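Local coordinates for testis-expressed protein 101 (PDB 7BPS), which plays a role in fertilization by controlling sperm binding to the zona pellucida and sperm migration into the oviduct, probably through the adhesion molecule ADAM3, at residues T12-D17 with R21-T26; V42-A47 with T52-S57; F70-Y73 with L79-I82; A81-N86 with D178-M183; Q146-F151 with D157-V162. One frame throughout, in Å; residues are numbered along the deposited sequence.

Interaction 1: T12-D17 with R21-T26; sequences TLSLED and RTFNWT. With NAG (2-acetamido-2-deoxy-beta-D-glucopyranose), chain C.
In the first Ly6/uPAR domain, strand 6-16 turns through the short helix 19-22 into a glycosylated loop, and the loop folds back so that Phe-23 lies beside the strand it has just left. The touching is done by alternate strand residues, Thr-12, Ser-14 and Glu-16, whose side chains all meet the rim of the Phe-23 ring near its plane. Thr-12 OG1 sits 3.9 Å from Phe-23 CZ, Ser-14 OG lies in the ring plane by CE2, and Glu-16 OE1 is 3.7 Å from Phe-23 CD2. The Phe-23 ring reaches the strand because chi1 of -164° sends CG away from the backbone N, and there the Glu-16 carboxylate stands 77° from the ring plane. The Glu-16 chain bends at chi2; Ser-14 OG is modelled as donating to Glu-16 OE1, but at 2.5 Å, so short that the exact spacing is doubtful. Its other oxygen, OE2, is joined through a water to Thr-22: the water bonds weakly to Glu-16 OE2 at 2.7 Å and hydrogen-bonds at 3.0 Å to Thr-22 OG1, which also bonds to Asp-18 O. One residue past Phe-23, Asn-24 ND2 is bonded covalently to C1 of an N-acetylglucosamine. Asn-24 OD1 accepts from Thr-26 N at 3.1 Å, which closes an Asx turn at the root of the N-linked glycan.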
# COMPACT_ATOMS: atom_id res chain seq x y z
N THR A 12 -2.59 9.71 -5.86
CA THR A 12 -3.99 9.39 -5.45
C THR A 12 -3.96 8.53 -4.19
O THR A 12 -3.03 7.72 -3.99
CB THR A 12 -4.77 8.70 -6.58
OG1 THR A 12 -4.26 7.37 -6.76
CG2 THR A 12 -4.67 9.46 -7.89
N LEU A 13 -4.95 8.78 -3.35
CA LEU A 13 -5.34 7.97 -2.18
C LEU A 13 -6.82 7.63 -2.36
O LEU A 13 -7.60 8.53 -2.62
CB LEU A 13 -5.13 8.81 -0.91
CG LEU A 13 -3.72 9.34 -0.64
CD1 LEU A 13 -3.74 10.42 0.43
CD2 LEU A 13 -2.76 8.24 -0.24
N SER A 14 -7.20 6.38 -2.18
CA SER A 14 -8.61 5.95 -2.32
C SER A 14 -8.86 4.67 -1.54
O SER A 14 -7.89 3.91 -1.25
CB SER A 14 -9.00 5.78 -3.75
OG SER A 14 -8.13 4.87 -4.42
N LEU A 15 -10.12 4.48 -1.17
CA LEU A 15 -10.69 3.20 -0.71
C LEU A 15 -11.43 2.58 -1.88
O LEU A 15 -12.20 3.27 -2.53
CB LEU A 15 -11.67 3.44 0.42
CG LEU A 15 -11.05 3.77 1.76
CD1 LEU A 15 -12.17 4.11 2.74
CD2 LEU A 15 -10.25 2.58 2.24
N GLU A 16 -11.20 1.31 -2.13
CA GLU A 16 -11.46 0.68 -3.44
C GLU A 16 -12.16 -0.65 -3.11
O GLU A 16 -11.66 -1.40 -2.20
CB GLU A 16 -10.09 0.64 -4.11
CG GLU A 16 -9.99 1.21 -5.49
CD GLU A 16 -10.55 2.57 -5.80
OE1 GLU A 16 -9.81 3.55 -5.70
OE2 GLU A 16 -11.68 2.60 -6.28
N ASP A 17 -13.32 -0.87 -3.72
CA ASP A 17 -14.08 -2.13 -3.61
C ASP A 17 -13.28 -3.28 -4.23
O ASP A 17 -13.03 -4.28 -3.53
CB ASP A 17 -15.47 -1.96 -4.23
CG ASP A 17 -16.35 -1.15 -3.31
OD1 ASP A 17 -16.12 -1.27 -2.10
OD2 ASP A 17 -17.20 -0.39 -3.80
N ARG A 21 -10.01 -4.99 -10.59
CA ARG A 21 -10.91 -4.82 -11.77
C ARG A 21 -10.92 -3.35 -12.22
O ARG A 21 -10.63 -3.09 -13.39
CB ARG A 21 -12.34 -5.27 -11.45
CG ARG A 21 -12.73 -6.67 -11.92
CD ARG A 21 -14.22 -6.78 -12.28
NE ARG A 21 -15.14 -6.52 -11.17
CZ ARG A 21 -15.92 -5.45 -11.01
NH1 ARG A 21 -16.70 -5.35 -9.95
NH2 ARG A 21 -15.94 -4.47 -11.91
N THR A 22 -11.26 -2.43 -11.32
CA THR A 22 -11.86 -1.10 -11.64
C THR A 22 -10.82 0.03 -11.74
O THR A 22 -11.13 1.04 -12.38
CB THR A 22 -12.89 -0.75 -10.57
OG1 THR A 22 -12.18 -0.65 -9.32
CG2 THR A 22 -14.00 -1.78 -10.50
N PHE A 23 -9.64 -0.12 -11.13
CA PHE A 23 -8.68 0.99 -10.91
C PHE A 23 -8.02 1.36 -12.23
O PHE A 23 -7.33 0.50 -12.79
CB PHE A 23 -7.60 0.61 -9.90
CG PHE A 23 -6.84 1.79 -9.35
CD1 PHE A 23 -5.71 2.26 -9.99
CD2 PHE A 23 -7.25 2.40 -8.18
CE1 PHE A 23 -4.99 3.33 -9.48
CE2 PHE A 23 -6.53 3.47 -7.66
CZ PHE A 23 -5.40 3.93 -8.31
N ASN A 24 -8.24 2.58 -12.69
CA ASN A 24 -7.58 3.18 -13.88
C ASN A 24 -6.39 4.04 -13.42
O ASN A 24 -6.63 5.15 -12.92
CB ASN A 24 -8.57 3.99 -14.74
CG ASN A 24 -7.97 4.38 -16.07
OD1 ASN A 24 -6.76 4.34 -16.23
ND2 ASN A 24 -8.81 4.75 -17.03
N TRP A 25 -5.16 3.57 -13.65
CA TRP A 25 -3.89 4.23 -13.22
C TRP A 25 -3.28 5.12 -14.33
O TRP A 25 -2.29 5.82 -14.04
CB TRP A 25 -2.89 3.15 -12.79
CG TRP A 25 -1.83 3.62 -11.85
CD1 TRP A 25 -1.72 4.84 -11.26
CD2 TRP A 25 -0.74 2.82 -11.34
NE1 TRP A 25 -0.62 4.87 -10.46
CE2 TRP A 25 -0.00 3.65 -10.48
CE3 TRP A 25 -0.32 1.50 -11.55
CZ2 TRP A 25 1.11 3.19 -9.79
CZ3 TRP A 25 0.80 1.06 -10.89
CH2 TRP A 25 1.50 1.89 -10.01
N THR A 26 -3.83 5.09 -15.55
CA THR A 26 -3.45 5.99 -16.66
C THR A 26 -3.61 7.45 -16.20
O THR A 26 -4.70 7.82 -15.76
CB THR A 26 -4.24 5.69 -17.94
OG1 THR A 26 -4.00 4.32 -18.27
CG2 THR A 26 -3.89 6.59 -19.11
C1 NAG C . -8.39 5.11 -18.37
C2 NAG C . -8.97 4.16 -19.45
C3 NAG C . -8.37 4.51 -20.83
C4 NAG C . -8.64 5.98 -21.13
C5 NAG C . -8.00 6.82 -20.02
C6 NAG C . -8.15 8.29 -20.39
C7 NAG C . -9.81 1.81 -19.10
C8 NAG C . -9.44 0.35 -19.00
N2 NAG C . -8.79 2.71 -19.19
O3 NAG C . -8.90 3.74 -21.91
O4 NAG C . -8.16 6.31 -22.46
O5 NAG C . -8.56 6.50 -18.72
O6 NAG C . -8.16 9.12 -19.23
O7 NAG C . -11.01 2.13 -19.12
O HOH W 1 -11.30 2.17 -8.90

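Interaction 2: V42-A47 with T52-S57; sequences VLLIKA and TVVLAS
Leu-43 and Leu-55 face each other in the beta hairpin of strands 37-46 and 52-61, in the middle of the six-stranded antiparallel sheet of the first Ly6/uPAR domain; strand pieces 42-46 and 52-57 run antiparallel, their directions 163° apart. Backbone bonds come first. The two leucines form a hydrogen-bonded pair, with Leu-43 N reaching Leu-55 O at 2.8 Å and Leu-55 N returning to Leu-43 O; Ile-45 and Val-53 repeat the pattern, where Val-53 N lies 2.7 Å from Ile-45 O. CA-H...O contacts fill in between, among them Leu-44 CA to Val-53 O at 3.2 Å. Apolar contacts divide over the two faces. On the face of Leu-43, Ile-45, Val-53 and Leu-55 the side chains turn to the second domain: Phe-151 touches both leucines and Leu-149 touches Ile-45. On the other face, Leu-44 runs alongside Val-54, its CD2 4.1 Å from Val-54 CG2, while Trp-103 touches Leu-44 and Thr-52. At the turn end, Lys-46, bent at its last torsion, donates from NZ to O of the next residue, Ala-47, at 3.2 Å. A chi1 of 57° turns Val-42 CG2 away from the backbone N, and that methyl meets Val-54 CG1 diagonally at 3.7 Å.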
# COMPACT_ATOMS: atom_id res chain seq x y z
N VAL A 42 2.56 1.57 -6.41
CA VAL A 42 1.23 1.45 -5.75
C VAL A 42 1.39 0.54 -4.54
O VAL A 42 2.09 -0.46 -4.67
CB VAL A 42 0.17 0.94 -6.73
CG1 VAL A 42 0.54 -0.40 -7.37
CG2 VAL A 42 -1.18 0.89 -6.08
N LEU A 43 0.75 0.90 -3.43
CA LEU A 43 0.64 0.07 -2.21
C LEU A 43 -0.85 -0.16 -1.95
O LEU A 43 -1.61 0.82 -2.01
CB LEU A 43 1.29 0.81 -1.04
CG LEU A 43 1.24 0.12 0.32
CD1 LEU A 43 1.82 -1.27 0.28
CD2 LEU A 43 1.97 0.94 1.35
N LEU A 44 -1.24 -1.41 -1.68
CA LEU A 44 -2.65 -1.81 -1.43
C LEU A 44 -2.71 -2.46 -0.07
O LEU A 44 -1.92 -3.37 0.18
CB LEU A 44 -3.12 -2.77 -2.53
CG LEU A 44 -3.12 -2.18 -3.94
CD1 LEU A 44 -1.86 -2.55 -4.71
CD2 LEU A 44 -4.34 -2.60 -4.71
N ILE A 45 -3.60 -2.00 0.79
CA ILE A 45 -3.75 -2.53 2.18
C ILE A 45 -5.23 -2.81 2.45
O ILE A 45 -6.08 -1.94 2.17
CB ILE A 45 -3.17 -1.55 3.21
CG1 ILE A 45 -1.73 -1.19 2.88
CG2 ILE A 45 -3.30 -2.13 4.59
CD1 ILE A 45 -1.24 0.07 3.56
N LYS A 46 -5.49 -3.99 3.01
CA LYS A 46 -6.83 -4.58 3.20
C LYS A 46 -6.84 -5.28 4.56
O LYS A 46 -5.80 -5.88 4.93
CB LYS A 46 -7.02 -5.59 2.07
CG LYS A 46 -8.44 -6.05 1.82
CD LYS A 46 -8.49 -7.33 1.03
CE LYS A 46 -9.92 -7.69 0.68
NZ LYS A 46 -10.77 -7.82 1.89
N ALA A 47 -7.94 -5.21 5.28
CA ALA A 47 -8.21 -6.15 6.39
C ALA A 47 -9.28 -7.13 5.91
O ALA A 47 -9.82 -6.94 4.85
CB ALA A 47 -8.61 -5.43 7.66
N THR A 52 -10.12 -1.81 0.18
CA THR A 52 -8.65 -1.78 0.04
C THR A 52 -8.22 -0.31 -0.05
O THR A 52 -8.77 0.43 -0.91
CB THR A 52 -8.22 -2.59 -1.18
OG1 THR A 52 -8.60 -3.93 -0.92
CG2 THR A 52 -6.74 -2.53 -1.44
N VAL A 53 -7.27 0.08 0.80
CA VAL A 53 -6.61 1.40 0.69
C VAL A 53 -5.60 1.32 -0.46
O VAL A 53 -4.84 0.36 -0.51
CB VAL A 53 -5.94 1.79 2.02
CG1 VAL A 53 -5.29 3.17 1.95
CG2 VAL A 53 -6.96 1.77 3.14
N VAL A 54 -5.64 2.28 -1.37
CA VAL A 54 -4.71 2.37 -2.53
C VAL A 54 -3.97 3.72 -2.47
O VAL A 54 -4.65 4.80 -2.56
CB VAL A 54 -5.47 2.14 -3.85
CG1 VAL A 54 -4.54 2.10 -5.01
CG2 VAL A 54 -6.26 0.86 -3.80
N LEU A 55 -2.65 3.65 -2.24
CA LEU A 55 -1.68 4.75 -2.39
C LEU A 55 -0.96 4.50 -3.72
O LEU A 55 -0.18 3.53 -3.82
CB LEU A 55 -0.71 4.78 -1.20
CG LEU A 55 -1.36 4.87 0.18
CD1 LEU A 55 -1.56 3.49 0.79
CD2 LEU A 55 -0.56 5.73 1.14
N ALA A 56 -1.28 5.31 -4.73
CA ALA A 56 -0.76 5.21 -6.11
C ALA A 56 -0.01 6.50 -6.49
O ALA A 56 -0.62 7.60 -6.49
CB ALA A 56 -1.88 4.91 -7.09
N SER A 57 1.26 6.33 -6.83
CA SER A 57 2.19 7.42 -7.21
C SER A 57 2.78 7.16 -8.60
O SER A 57 3.33 6.08 -8.82
CB SER A 57 3.28 7.56 -6.21
OG SER A 57 4.25 8.43 -6.72

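Interaction 3: F70-Y73 with L79-I82; sequences FIQY and LVAI
Ala-81 O takes the hydrogen bond of this contact, from Tyr-73 N at 2.8 Å, with the donor tilted 29° from the carbonyl plane. The same oxygen is approached by Gln-72 CA, a CA-H...O contact at 3.6 Å, and by Tyr-73 CD2 at the edge of its ring. The segments belong to the hairpin of strands 68-72 and 80-88, where Gln-72 and Ile-82 make a non-hydrogen-bonded pair and Ile-82 CA comes 3.1 Å from Ile-71 O. Ile-82 carries the side-chain packing, and its two branches go different ways. CG2, anti to the backbone N, meets Phe-70 CE2 at 3.6 Å; CD1 lies 3.6 Å from Gln-72 OE1, at the end of an extended glutamine chain. Tyr-73 leaves the strand line as the chain turns a corner. Its CB touches Ala-81 CB at 4.1 Å, and Ile-71 CG2 sits over the centre of one ring face, 3.4 Å above the plane. The ring points its hydroxyl to Ser-83 OG, with which it hydrogen bonds. These two bonds fix where Tyr-73 and its hydroxyl end sit against strand 80-88, and the Ile-71 methyl over the face probably hinders the ring's rotation.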
# COMPACT_ATOMS: atom_id res chain seq x y z
N PHE A 70 7.98 -6.28 -6.78
CA PHE A 70 6.67 -6.72 -6.24
C PHE A 70 6.90 -7.26 -4.83
O PHE A 70 7.71 -8.17 -4.68
CB PHE A 70 6.01 -7.80 -7.12
CG PHE A 70 4.77 -8.39 -6.50
CD1 PHE A 70 4.87 -9.43 -5.57
CD2 PHE A 70 3.52 -7.87 -6.79
CE1 PHE A 70 3.73 -9.96 -4.97
CE2 PHE A 70 2.38 -8.41 -6.20
CZ PHE A 70 2.49 -9.46 -5.30
N ILE A 71 6.22 -6.72 -3.82
CA ILE A 71 6.39 -7.18 -2.42
C ILE A 71 5.01 -7.49 -1.83
O ILE A 71 4.09 -6.65 -1.92
CB ILE A 71 7.16 -6.15 -1.57
CG1 ILE A 71 8.56 -5.93 -2.13
CG2 ILE A 71 7.20 -6.57 -0.10
CD1 ILE A 71 9.27 -4.74 -1.53
N GLN A 72 4.91 -8.65 -1.18
CA GLN A 72 3.85 -8.95 -0.20
C GLN A 72 4.46 -8.80 1.19
O GLN A 72 5.30 -9.64 1.59
CB GLN A 72 3.27 -10.34 -0.45
CG GLN A 72 2.20 -10.69 0.56
CD GLN A 72 1.38 -11.87 0.12
OE1 GLN A 72 0.27 -11.71 -0.39
NE2 GLN A 72 1.92 -13.05 0.39
N TYR A 73 4.07 -7.75 1.91
CA TYR A 73 4.65 -7.42 3.24
C TYR A 73 4.06 -8.40 4.24
O TYR A 73 4.79 -8.99 5.03
CB TYR A 73 4.38 -5.95 3.60
CG TYR A 73 4.93 -4.99 2.58
CD1 TYR A 73 6.18 -4.43 2.75
CD2 TYR A 73 4.22 -4.65 1.44
CE1 TYR A 73 6.72 -3.57 1.81
CE2 TYR A 73 4.75 -3.79 0.49
CZ TYR A 73 6.01 -3.24 0.68
OH TYR A 73 6.60 -2.40 -0.22
N LEU A 79 -5.05 -9.29 7.58
CA LEU A 79 -4.39 -8.11 6.96
C LEU A 79 -3.54 -8.58 5.77
O LEU A 79 -2.87 -9.64 5.87
CB LEU A 79 -3.53 -7.41 8.00
CG LEU A 79 -4.25 -6.97 9.27
CD1 LEU A 79 -3.32 -6.09 10.12
CD2 LEU A 79 -5.58 -6.27 8.97
N VAL A 80 -3.58 -7.81 4.70
CA VAL A 80 -2.78 -8.02 3.46
C VAL A 80 -2.21 -6.66 3.07
O VAL A 80 -3.02 -5.68 2.96
CB VAL A 80 -3.64 -8.58 2.31
CG1 VAL A 80 -2.81 -8.83 1.07
CG2 VAL A 80 -4.38 -9.83 2.74
N ALA A 81 -0.90 -6.59 2.86
CA ALA A 81 -0.23 -5.40 2.31
C ALA A 81 0.66 -5.86 1.15
O ALA A 81 1.45 -6.80 1.35
CB ALA A 81 0.51 -4.68 3.41
N ILE A 82 0.50 -5.25 -0.02
CA ILE A 82 1.21 -5.62 -1.28
C ILE A 82 1.61 -4.34 -2.02
O ILE A 82 0.79 -3.41 -2.08
CB ILE A 82 0.31 -6.49 -2.15
CG1 ILE A 82 0.21 -7.91 -1.59
CG2 ILE A 82 0.79 -6.48 -3.60
CD1 ILE A 82 -0.79 -8.81 -2.32

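Interaction 4: A81-N86 with D178-M183; sequences AISYSN and DSVGPM
This is a small, buried van der Waals contact between the two Ly6/uPAR domains: strand 80-88 of the first meets the turn between strands 179-180 and 183-193 of the second. Two serines, on the same side of their strand, do the touching. Ser-83 CB lies 3.9 Å from Val-180 CG1, the methyl that stands anti to the valine backbone N (chi1 178°). Two residues on, Ser-85 OG comes 3.7 Å from Gly-181 CA. The area buried between the segments is 114 Å², and no hydrogen bond crosses between them.

On the second-domain side the element is a type II' beta turn from Val-180 to Met-183, joining the two strands as a tight hairpin. Val-180 N donates to Met-183 O at 2.9 Å, and Met-183 N returns a bond to Val-180 O at 3.0 Å. Gly-181 holds the first inner position of that turn with phi 52° and psi -122°, and it presents its bare CA to the serine hydroxyl.

Both hydroxyls have hydrogen-bond partners in the first domain: Ser-85 OG bonds to Thr-41 OG1, on the neighbouring strand 37-46, and Ser-83 OG to Tyr-73. Around the turn, Tyr-73 and Thr-41 also touch the Val-180 side chain, while Pro-182 rests on Gln-39 and Thr-41 of strand 37-46.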
# COMPACT_ATOMS: atom_id res chain seq x y z
N ALA A 81 -0.90 -6.59 2.86
CA ALA A 81 -0.23 -5.40 2.31
C ALA A 81 0.66 -5.86 1.15
O ALA A 81 1.45 -6.80 1.35
CB ALA A 81 0.51 -4.68 3.41
N ILE A 82 0.50 -5.25 -0.02
CA ILE A 82 1.21 -5.62 -1.28
C ILE A 82 1.61 -4.34 -2.02
O ILE A 82 0.79 -3.41 -2.08
CB ILE A 82 0.31 -6.49 -2.15
CG1 ILE A 82 0.21 -7.91 -1.59
CG2 ILE A 82 0.79 -6.48 -3.60
CD1 ILE A 82 -0.79 -8.81 -2.32
N SER A 83 2.81 -4.31 -2.62
CA SER A 83 3.24 -3.16 -3.45
C SER A 83 3.80 -3.64 -4.79
O SER A 83 4.36 -4.75 -4.86
CB SER A 83 4.20 -2.25 -2.73
OG SER A 83 5.45 -2.88 -2.54
N TYR A 84 3.61 -2.80 -5.80
CA TYR A 84 4.28 -2.86 -7.12
C TYR A 84 4.98 -1.53 -7.37
O TYR A 84 4.32 -0.50 -7.23
CB TYR A 84 3.26 -3.12 -8.21
CG TYR A 84 3.75 -2.85 -9.60
CD1 TYR A 84 4.40 -3.82 -10.36
CD2 TYR A 84 3.58 -1.60 -10.16
CE1 TYR A 84 4.82 -3.55 -11.65
CE2 TYR A 84 4.01 -1.32 -11.44
CZ TYR A 84 4.62 -2.30 -12.19
OH TYR A 84 5.01 -1.98 -13.45
N SER A 85 6.28 -1.56 -7.72
CA SER A 85 7.11 -0.37 -8.02
C SER A 85 7.95 -0.64 -9.26
O SER A 85 8.80 -1.58 -9.27
CB SER A 85 7.94 0.02 -6.84
OG SER A 85 8.54 1.30 -7.04
N ASN A 86 7.71 0.16 -10.30
CA ASN A 86 8.43 0.10 -11.58
C ASN A 86 9.10 1.46 -11.81
O ASN A 86 8.39 2.40 -12.17
CB ASN A 86 7.51 -0.29 -12.73
CG ASN A 86 8.20 -0.16 -14.06
OD1 ASN A 86 9.42 -0.15 -14.14
ND2 ASN A 86 7.42 0.04 -15.11
N ASP A 178 11.02 0.32 5.33
CA ASP A 178 11.00 1.79 5.60
C ASP A 178 10.52 2.55 4.37
O ASP A 178 10.31 3.78 4.48
CB ASP A 178 12.41 2.36 5.81
CG ASP A 178 13.17 1.80 7.00
OD1 ASP A 178 12.51 1.25 7.91
OD2 ASP A 178 14.41 1.90 7.00
N SER A 179 10.50 1.95 3.19
CA SER A 179 10.21 2.76 1.98
C SER A 179 9.64 1.91 0.87
O SER A 179 9.91 0.70 0.81
CB SER A 179 11.41 3.52 1.50
OG SER A 179 12.36 2.61 1.00
N VAL A 180 8.86 2.58 0.04
CA VAL A 180 8.02 1.98 -1.02
C VAL A 180 8.05 2.99 -2.15
O VAL A 180 7.28 4.00 -2.11
CB VAL A 180 6.58 1.70 -0.51
CG1 VAL A 180 5.70 1.12 -1.59
CG2 VAL A 180 6.57 0.79 0.70
N GLY A 181 8.91 2.72 -3.12
CA GLY A 181 9.23 3.66 -4.21
C GLY A 181 9.61 5.00 -3.61
O GLY A 181 10.47 5.05 -2.75
N PRO A 182 8.91 6.10 -3.96
CA PRO A 182 9.28 7.42 -3.46
C PRO A 182 8.74 7.72 -2.06
O PRO A 182 9.03 8.77 -1.57
CB PRO A 182 8.65 8.36 -4.50
CG PRO A 182 7.41 7.63 -4.94
CD PRO A 182 7.74 6.15 -4.84
N MET A 183 7.99 6.79 -1.46
CA MET A 183 7.32 7.00 -0.15
C MET A 183 8.18 6.40 0.96
O MET A 183 8.78 5.36 0.75
CB MET A 183 5.94 6.34 -0.10
CG MET A 183 4.93 6.90 -1.07
SD MET A 183 3.33 6.07 -0.87
CE MET A 183 3.39 4.89 -2.21

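Interaction 5: Q146-F151 with D157-V162; sequences QGRLEF and DATVQV
Phe-151 CE2 meets Val-160 CG2 at 3.7 Å, with the methyl at the edge of the ring, near its plane. A chi1 of -61° carries the ring across to Val-160; nearer the backbone, Phe-151 CB is 4.5 Å from Ala-158 CB. Next along this face, Leu-149 packs CB to CB on Val-160 at 4.2 Å. The opposite face, that of Arg-148, Glu-150, Thr-159 and Gln-161, is more polar. There Arg-148 runs its chain past Thr-159, CG to CG2 at 3.8 Å, then bends at chi3 so that Gln-161 CB lies over one face of the guanidinium. Arg-148 NH2 is hydrogen-bonded to Gly-127 O, which should hold the far end of the guanidinium in place.

Behind these side chains lies a regular backbone register. Gly-147 with Val-162, Leu-149 with Val-160 and Phe-151 with Ala-158 are hydrogen-bonded pairs, each with two N-H...O bonds. Leu-149 N to Val-160 O is 2.8 Å; the bond from Ala-158 N to Phe-151 O is longer, 3.0 Å, with the donor 37° out of the carbonyl plane. Farther out, Leu-149, Phe-151, Val-160 and Val-162 face strands 37-46 and 52-61 of the first domain. Strand 183-193 flanks 143-152 on its other edge, and strand 119-126 does the same for 158-163. The arrangement is the central antiparallel hairpin of a Ly6/uPAR three-finger domain.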
# COMPACT_ATOMS: atom_id res chain seq x y z
N GLN A 146 -3.72 -3.44 15.99
CA GLN A 146 -4.25 -2.05 15.86
C GLN A 146 -3.05 -1.16 15.54
O GLN A 146 -2.23 -0.96 16.44
CB GLN A 146 -4.95 -1.59 17.14
CG GLN A 146 -6.07 -2.52 17.59
CD GLN A 146 -5.55 -3.59 18.52
OE1 GLN A 146 -4.68 -3.32 19.33
NE2 GLN A 146 -6.07 -4.81 18.42
N GLY A 147 -2.93 -0.72 14.29
CA GLY A 147 -1.75 0.02 13.82
C GLY A 147 -2.09 1.29 13.08
O GLY A 147 -3.27 1.51 12.69
N ARG A 148 -1.06 2.10 12.87
CA ARG A 148 -1.10 3.38 12.14
C ARG A 148 0.13 3.38 11.23
O ARG A 148 1.23 3.07 11.71
CB ARG A 148 -1.21 4.55 13.13
CG ARG A 148 -1.28 5.94 12.52
CD ARG A 148 -1.99 6.94 13.43
NE ARG A 148 -3.36 7.12 12.95
CZ ARG A 148 -4.48 6.76 13.59
NH1 ARG A 148 -4.46 6.19 14.78
NH2 ARG A 148 -5.64 7.02 13.02
N LEU A 149 -0.10 3.64 9.94
CA LEU A 149 0.96 3.76 8.93
C LEU A 149 1.05 5.22 8.53
O LEU A 149 0.04 5.75 8.10
CB LEU A 149 0.65 2.86 7.74
CG LEU A 149 0.56 1.37 8.06
CD1 LEU A 149 0.33 0.58 6.78
CD2 LEU A 149 1.80 0.87 8.79
N GLU A 150 2.24 5.79 8.68
CA GLU A 150 2.58 7.20 8.34
C GLU A 150 3.35 7.18 7.03
O GLU A 150 4.43 6.57 7.00
CB GLU A 150 3.43 7.72 9.51
CG GLU A 150 3.24 9.15 9.85
CD GLU A 150 1.85 9.37 10.40
OE1 GLU A 150 1.49 8.70 11.42
OE2 GLU A 150 1.14 10.21 9.78
N PHE A 151 2.82 7.75 5.96
CA PHE A 151 3.51 7.86 4.65
C PHE A 151 3.92 9.31 4.38
O PHE A 151 3.15 10.23 4.70
CB PHE A 151 2.63 7.34 3.53
CG PHE A 151 2.27 5.89 3.69
CD1 PHE A 151 3.10 4.91 3.18
CD2 PHE A 151 1.10 5.52 4.32
CE1 PHE A 151 2.75 3.58 3.30
CE2 PHE A 151 0.75 4.18 4.42
CZ PHE A 151 1.57 3.22 3.92
N ASP A 157 1.84 12.19 1.20
CA ASP A 157 1.78 12.25 2.69
C ASP A 157 0.39 11.83 3.15
O ASP A 157 -0.60 12.39 2.63
CB ASP A 157 2.15 13.65 3.20
CG ASP A 157 3.51 14.12 2.74
OD1 ASP A 157 4.46 14.01 3.52
OD2 ASP A 157 3.59 14.61 1.62
N ALA A 158 0.30 10.84 4.04
CA ALA A 158 -0.96 10.17 4.43
C ALA A 158 -0.79 9.37 5.71
O ALA A 158 0.35 9.03 6.04
CB ALA A 158 -1.37 9.29 3.28
N THR A 159 -1.87 9.08 6.43
CA THR A 159 -1.95 8.04 7.49
C THR A 159 -3.04 7.02 7.12
O THR A 159 -4.12 7.42 6.60
CB THR A 159 -2.39 8.49 8.88
OG1 THR A 159 -3.20 9.65 8.83
CG2 THR A 159 -1.27 8.70 9.84
N VAL A 160 -2.80 5.78 7.50
CA VAL A 160 -3.72 4.65 7.33
C VAL A 160 -3.86 3.99 8.69
O VAL A 160 -2.82 3.63 9.29
CB VAL A 160 -3.22 3.68 6.25
CG1 VAL A 160 -4.21 2.55 6.04
CG2 VAL A 160 -2.94 4.41 4.94
N GLN A 161 -5.09 3.90 9.18
CA GLN A 161 -5.39 3.08 10.37
C GLN A 161 -5.82 1.68 9.90
O GLN A 161 -6.64 1.58 8.94
CB GLN A 161 -6.45 3.77 11.22
CG GLN A 161 -6.79 2.95 12.44
CD GLN A 161 -7.42 3.77 13.53
OE1 GLN A 161 -6.98 3.70 14.67
NE2 GLN A 161 -8.45 4.52 13.20
N VAL A 162 -5.23 0.65 10.53
CA VAL A 162 -5.44 -0.77 10.16
C VAL A 162 -5.62 -1.57 11.45
O VAL A 162 -4.68 -1.58 12.31
CB VAL A 162 -4.27 -1.33 9.34
CG1 VAL A 162 -4.57 -2.76 8.90
CG2 VAL A 162 -3.95 -0.47 8.15

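Interactions 1, 2 and 3 follow one another across a single sheet: Ser-14 O of interaction 1 bonds to Val-54 N of interaction 2 at 2.8 Å, and Leu-44 N of interaction 2 to Ile-82 O of interaction 3 at 2.9 Å. Interaction 5 belongs to the other domain and lies against interaction 2, centres about 11 Å apart, with Leu-43 CD2 3.4 Å from Phe-151 CE1. Interaction 4 joins the domains at a second place and shares Ala-81 and Ile-82 with interaction 3. The glycan on Asn-24 belongs to interaction 1, whose centre is about 18 Å from that of interaction 5, although Leu-13 CD1 still touches Ala-158 CB at 3.9 Å.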